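Local coordinates for protein ribonucleoside-diphosphate reductase small chain 2 (Saccharomyces cerevisiae, PDB 1JK0) that pairs with its partner small subunit in ribonucleotide reductase, which makes deoxyribonucleotides for DNA synthesis, and is required for that partner's proper folding, at residues V180-Q190 with I246-Y257. Sequence-based numbering, arbitrary orientation.
Sequences VAFAAKEGIFQ and IITEAVEIEKEY
Phe189 packs its ring against Ala250 and Ile253. Ring atom CE1 is 3.4 Å from CB of Ala250. The methyl also meets CB of Ala184 at 3.9 Å. On the ring's other side, CE2 touches CG2 of Ile253. Next to this, CD1 of Ile188 packs on CG1 of Ile247 at 3.6 Å, the two side chains crossing at about a right angle. Chi1 of -58° sets Ile188 CG2 opposite the backbone N and CG1 beside it. The two branches part, CG2 to CG2 of Val251 and CD1 to Ile247. Toward the start of both segments, CG1 of Val180 meets CD1 of Ile247, and Ala181 rests on CG2 of Ile246. The segments belong to helices 175-188 and 240-258 of the all-helical, ferritin-like small-subunit fold. They run roughly parallel, crossing at -30° with axes 9.4 Å apart. A wider pi-type turn at 184-188 goes with the hydrogen bond from Phe189 N to Ala184 O. Helix 277-288 packs against Ile188, Ile247 and Val251. Tyr257 OH stands at the edge of the Phe189 ring, 3.6 Å from CD2, and hydrogen-bonds Lys160. The contact thins at partly exposed Gln190. Its side chain touches Arg220 of helix 207-232 and lies about 5 Å from that of Tyr131, the predicted active-site residue. The far face of helix 240-258, with Glu252 and Lys255, is exposed.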
loop_
_atom_site.group_PDB
_atom_site.type_symbol
_atom_site.label_atom_id
_atom_site.label_comp_id
_atom_site.label_asym_id
_atom_site.label_seq_id
_atom_site.Cartn_x
_atom_site.Cartn_y
_atom_site.Cartn_z
ATOM N N VAL B 180 -10.204 15.422 15.351
ATOM C CA VAL B 180 -11.288 15.156 16.298
ATOM C C VAL B 180 -12.529 14.598 15.578
ATOM O O VAL B 180 -13.157 13.648 16.045
ATOM C CB VAL B 180 -11.665 16.435 17.085
ATOM C CG1 VAL B 180 -12.749 16.117 18.098
ATOM C CG2 VAL B 180 -10.436 16.989 17.797
ATOM N N ALA B 181 -12.872 15.180 14.434
ATOM C CA ALA B 181 -14.018 14.707 13.661
ATOM C C ALA B 181 -13.784 13.266 13.230
ATOM O O ALA B 181 -14.654 12.404 13.384
ATOM C CB ALA B 181 -14.221 15.578 12.434
ATOM N N PHE B 182 -12.600 13.015 12.683
ATOM C CA PHE B 182 -12.239 11.686 12.217
ATOM C C PHE B 182 -12.475 10.642 13.313
ATOM O O PHE B 182 -13.029 9.575 13.049
ATOM C CB PHE B 182 -10.771 11.667 11.769
ATOM C CG PHE B 182 -10.398 10.451 10.975
ATOM C CD1 PHE B 182 -9.147 9.864 11.126
ATOM C CD2 PHE B 182 -11.298 9.892 10.061
ATOM C CE1 PHE B 182 -8.796 8.733 10.381
ATOM C CE2 PHE B 182 -10.955 8.763 9.311
ATOM C CZ PHE B 182 -9.702 8.183 9.472
ATOM N N ALA B 183 -12.069 10.959 14.542
ATOM C CA ALA B 183 -12.254 10.040 15.665
ATOM C C ALA B 183 -13.731 9.822 15.971
ATOM O O ALA B 183 -14.140 8.727 16.365
ATOM C CB ALA B 183 -11.546 10.565 16.903
ATOM N N ALA B 184 -14.518 10.886 15.817
ATOM C CA ALA B 184 -15.955 10.809 16.039
ATOM C C ALA B 184 -16.450 9.766 15.061
ATOM O O ALA B 184 -17.094 8.798 15.448
ATOM C CB ALA B 184 -16.610 12.154 15.741
ATOM N N LYS B 185 -16.110 9.969 13.791
ATOM C CA LYS B 185 -16.506 9.058 12.721
ATOM C C LYS B 185 -15.965 7.640 12.879
ATOM O O LYS B 185 -16.486 6.690 12.282
ATOM C CB LYS B 185 -16.044 9.569 11.355
ATOM C CG LYS B 185 -16.488 8.619 10.260
ATOM C CD LYS B 185 -15.797 8.814 8.940
ATOM C CE LYS B 185 -16.125 7.646 8.027
ATOM N NZ LYS B 185 -15.816 6.337 8.691
ATOM N N GLU B 186 -14.919 7.498 13.678
ATOM C CA GLU B 186 -14.302 6.203 13.870
ATOM C C GLU B 186 -14.782 5.491 15.127
ATOM O O GLU B 186 -15.073 4.297 15.099
ATOM C CB GLU B 186 -12.786 6.382 13.930
ATOM C CG GLU B 186 -12.011 5.171 13.505
ATOM C CD GLU B 186 -12.300 4.806 12.067
ATOM O OE1 GLU B 186 -12.061 5.662 11.182
ATOM O OE2 GLU B 186 -12.769 3.669 11.829
ATOM N N GLY B 187 -14.861 6.236 16.228
ATOM C CA GLY B 187 -15.266 5.652 17.496
ATOM C C GLY B 187 -16.670 5.956 17.970
ATOM O O GLY B 187 -17.349 5.074 18.492
ATOM N N ILE B 188 -17.109 7.198 17.805
ATOM C CA ILE B 188 -18.448 7.568 18.233
ATOM C C ILE B 188 -19.471 6.854 17.370
ATOM O O ILE B 188 -20.098 5.895 17.807
ATOM C CB ILE B 188 -18.695 9.092 18.121
ATOM C CG1 ILE B 188 -17.667 9.852 18.961
ATOM C CG2 ILE B 188 -20.109 9.422 18.598
ATOM C CD1 ILE B 188 -17.814 11.354 18.900
ATOM N N PHE B 189 -19.612 7.317 16.133
ATOM C CA PHE B 189 -20.572 6.756 15.196
ATOM C C PHE B 189 -21.043 5.332 15.408
ATOM O O PHE B 189 -21.858 5.076 16.294
ATOM C CB PHE B 189 -20.084 6.917 13.766
ATOM C CG PHE B 189 -20.509 8.204 13.152
ATOM C CD1 PHE B 189 -19.976 9.406 13.601
ATOM C CD2 PHE B 189 -21.504 8.227 12.180
ATOM C CE1 PHE B 189 -20.427 10.616 13.100
ATOM C CE2 PHE B 189 -21.967 9.436 11.668
ATOM C CZ PHE B 189 -21.426 10.636 12.132
ATOM N N GLN B 190 -20.544 4.397 14.616
ATOM C CA GLN B 190 -21.016 3.024 14.735
ATOM C C GLN B 190 -20.927 2.325 16.092
ATOM O O GLN B 190 -21.044 1.103 16.163
ATOM C CB GLN B 190 -20.341 2.181 13.670
ATOM C CG GLN B 190 -20.653 2.655 12.279
ATOM C CD GLN B 190 -19.917 1.862 11.246
ATOM O OE1 GLN B 190 -18.691 1.893 11.194
ATOM N NE2 GLN B 190 -20.654 1.129 10.415
ATOM N N ILE B 246 -17.908 19.344 18.055
ATOM C CA ILE B 246 -17.792 18.364 16.978
ATOM C C ILE B 246 -18.356 17.004 17.391
ATOM O O ILE B 246 -19.052 16.352 16.613
ATOM C CB ILE B 246 -16.325 18.199 16.547
ATOM C CG1 ILE B 246 -15.776 19.556 16.105
ATOM C CG2 ILE B 246 -16.219 17.196 15.408
ATOM C CD1 ILE B 246 -14.317 19.543 15.736
ATOM N N ILE B 247 -18.058 16.586 18.618
ATOM C CA ILE B 247 -18.543 15.307 19.126
ATOM C C ILE B 247 -20.064 15.264 19.247
ATOM O O ILE B 247 -20.715 14.356 18.721
ATOM C CB ILE B 247 -17.948 14.993 20.509
ATOM C CG1 ILE B 247 -16.541 14.423 20.349
ATOM C CG2 ILE B 247 -18.851 14.020 21.261
ATOM C CD1 ILE B 247 -15.544 15.409 19.807
ATOM N N THR B 248 -20.620 16.240 19.960
ATOM C CA THR B 248 -22.058 16.320 20.168
ATOM C C THR B 248 -22.796 16.049 18.866
ATOM O O THR B 248 -23.620 15.134 18.795
ATOM C CB THR B 248 -22.462 17.702 20.710
ATOM O OG1 THR B 248 -21.895 17.887 22.010
ATOM C CG2 THR B 248 -23.969 17.812 20.825
ATOM N N GLU B 249 -22.490 16.833 17.836
ATOM C CA GLU B 249 -23.133 16.663 16.534
ATOM C C GLU B 249 -23.144 15.206 16.050
ATOM O O GLU B 249 -24.160 14.731 15.542
ATOM C CB GLU B 249 -22.449 17.543 15.483
ATOM C CG GLU B 249 -22.402 19.009 15.845
ATOM C CD GLU B 249 -22.033 19.889 14.666
ATOM O OE1 GLU B 249 -21.772 21.091 14.887
ATOM O OE2 GLU B 249 -22.017 19.389 13.519
ATOM N N ALA B 250 -22.019 14.509 16.206
ATOM C CA ALA B 250 -21.911 13.113 15.783
ATOM C C ALA B 250 -22.726 12.227 16.713
ATOM O O ALA B 250 -23.203 11.160 16.316
ATOM C CB ALA B 250 -20.457 12.668 15.783
ATOM N N VAL B 251 -22.878 12.659 17.957
ATOM C CA VAL B 251 -23.663 11.890 18.904
ATOM C C VAL B 251 -25.126 12.044 18.502
ATOM O O VAL B 251 -25.925 11.130 18.675
ATOM C CB VAL B 251 -23.442 12.380 20.349
ATOM C CG1 VAL B 251 -24.319 11.596 21.305
ATOM C CG2 VAL B 251 -21.979 12.213 20.731
ATOM N N GLU B 252 -25.471 13.199 17.946
ATOM C CA GLU B 252 -26.842 13.429 17.501
ATOM C C GLU B 252 -27.096 12.635 16.225
ATOM O O GLU B 252 -28.130 11.979 16.088
ATOM C CB GLU B 252 -27.095 14.917 17.239
ATOM C CG GLU B 252 -27.046 15.798 18.484
ATOM C CD GLU B 252 -27.168 17.279 18.150
ATOM O OE1 GLU B 252 -26.952 18.116 19.058
ATOM O OE2 GLU B 252 -27.481 17.606 16.982
ATOM N N ILE B 253 -26.150 12.693 15.293
ATOM C CA ILE B 253 -26.288 11.974 14.038
ATOM C C ILE B 253 -26.226 10.469 14.297
ATOM O O ILE B 253 -26.646 9.676 13.457
ATOM C CB ILE B 253 -25.176 12.360 13.029
ATOM C CG1 ILE B 253 -25.123 13.881 12.843
ATOM C CG2 ILE B 253 -25.443 11.698 11.679
ATOM C CD1 ILE B 253 -24.106 14.342 11.802
ATOM N N GLU B 254 -25.706 10.073 15.459
ATOM C CA GLU B 254 -25.612 8.650 15.793
ATOM C C GLU B 254 -26.905 8.115 16.386
ATOM O O GLU B 254 -27.475 7.161 15.865
ATOM C CB GLU B 254 -24.467 8.388 16.773
ATOM C CG GLU B 254 -24.512 7.011 17.467
ATOM C CD GLU B 254 -24.584 5.834 16.495
ATOM O OE1 GLU B 254 -24.011 5.936 15.391
ATOM O OE2 GLU B 254 -25.196 4.797 16.847
ATOM N N LYS B 255 -27.353 8.725 17.480
ATOM C CA LYS B 255 -28.587 8.316 18.146
ATOM C C LYS B 255 -29.679 8.176 17.098
ATOM O O LYS B 255 -30.475 7.232 17.127
ATOM C CB LYS B 255 -29.003 9.371 19.167
ATOM C CG LYS B 255 -27.919 9.711 20.170
ATOM C CD LYS B 255 -28.234 10.995 20.935
ATOM C CE LYS B 255 -28.354 12.196 19.996
ATOM N NZ LYS B 255 -28.411 13.506 20.712
ATOM N N GLU B 256 -29.694 9.128 16.170
ATOM C CA GLU B 256 -30.668 9.161 15.089
ATOM C C GLU B 256 -30.947 7.785 14.478
ATOM O O GLU B 256 -31.761 7.023 15.008
ATOM C CB GLU B 256 -30.193 10.130 14.006
ATOM C CG GLU B 256 -31.146 10.288 12.855
ATOM C CD GLU B 256 -30.621 11.254 11.825
ATOM O OE1 GLU B 256 -30.374 12.421 12.191
ATOM O OE2 GLU B 256 -30.447 10.846 10.658
ATOM N N TYR B 257 -30.269 7.458 13.378
ATOM C CA TYR B 257 -30.496 6.176 12.714
ATOM C C TYR B 257 -30.299 4.945 13.610
ATOM O O TYR B 257 -30.866 3.877 13.347
ATOM C CB TYR B 257 -29.646 6.069 11.427
ATOM C CG TYR B 257 -28.134 5.976 11.577
ATOM C CD1 TYR B 257 -27.533 4.840 12.112
ATOM C CD2 TYR B 257 -27.303 7.003 11.122
ATOM C CE1 TYR B 257 -26.147 4.725 12.184
ATOM C CE2 TYR B 257 -25.915 6.896 11.192
ATOM C CZ TYR B 257 -25.345 5.753 11.724
ATOM O OH TYR B 257 -23.976 5.626 11.803
#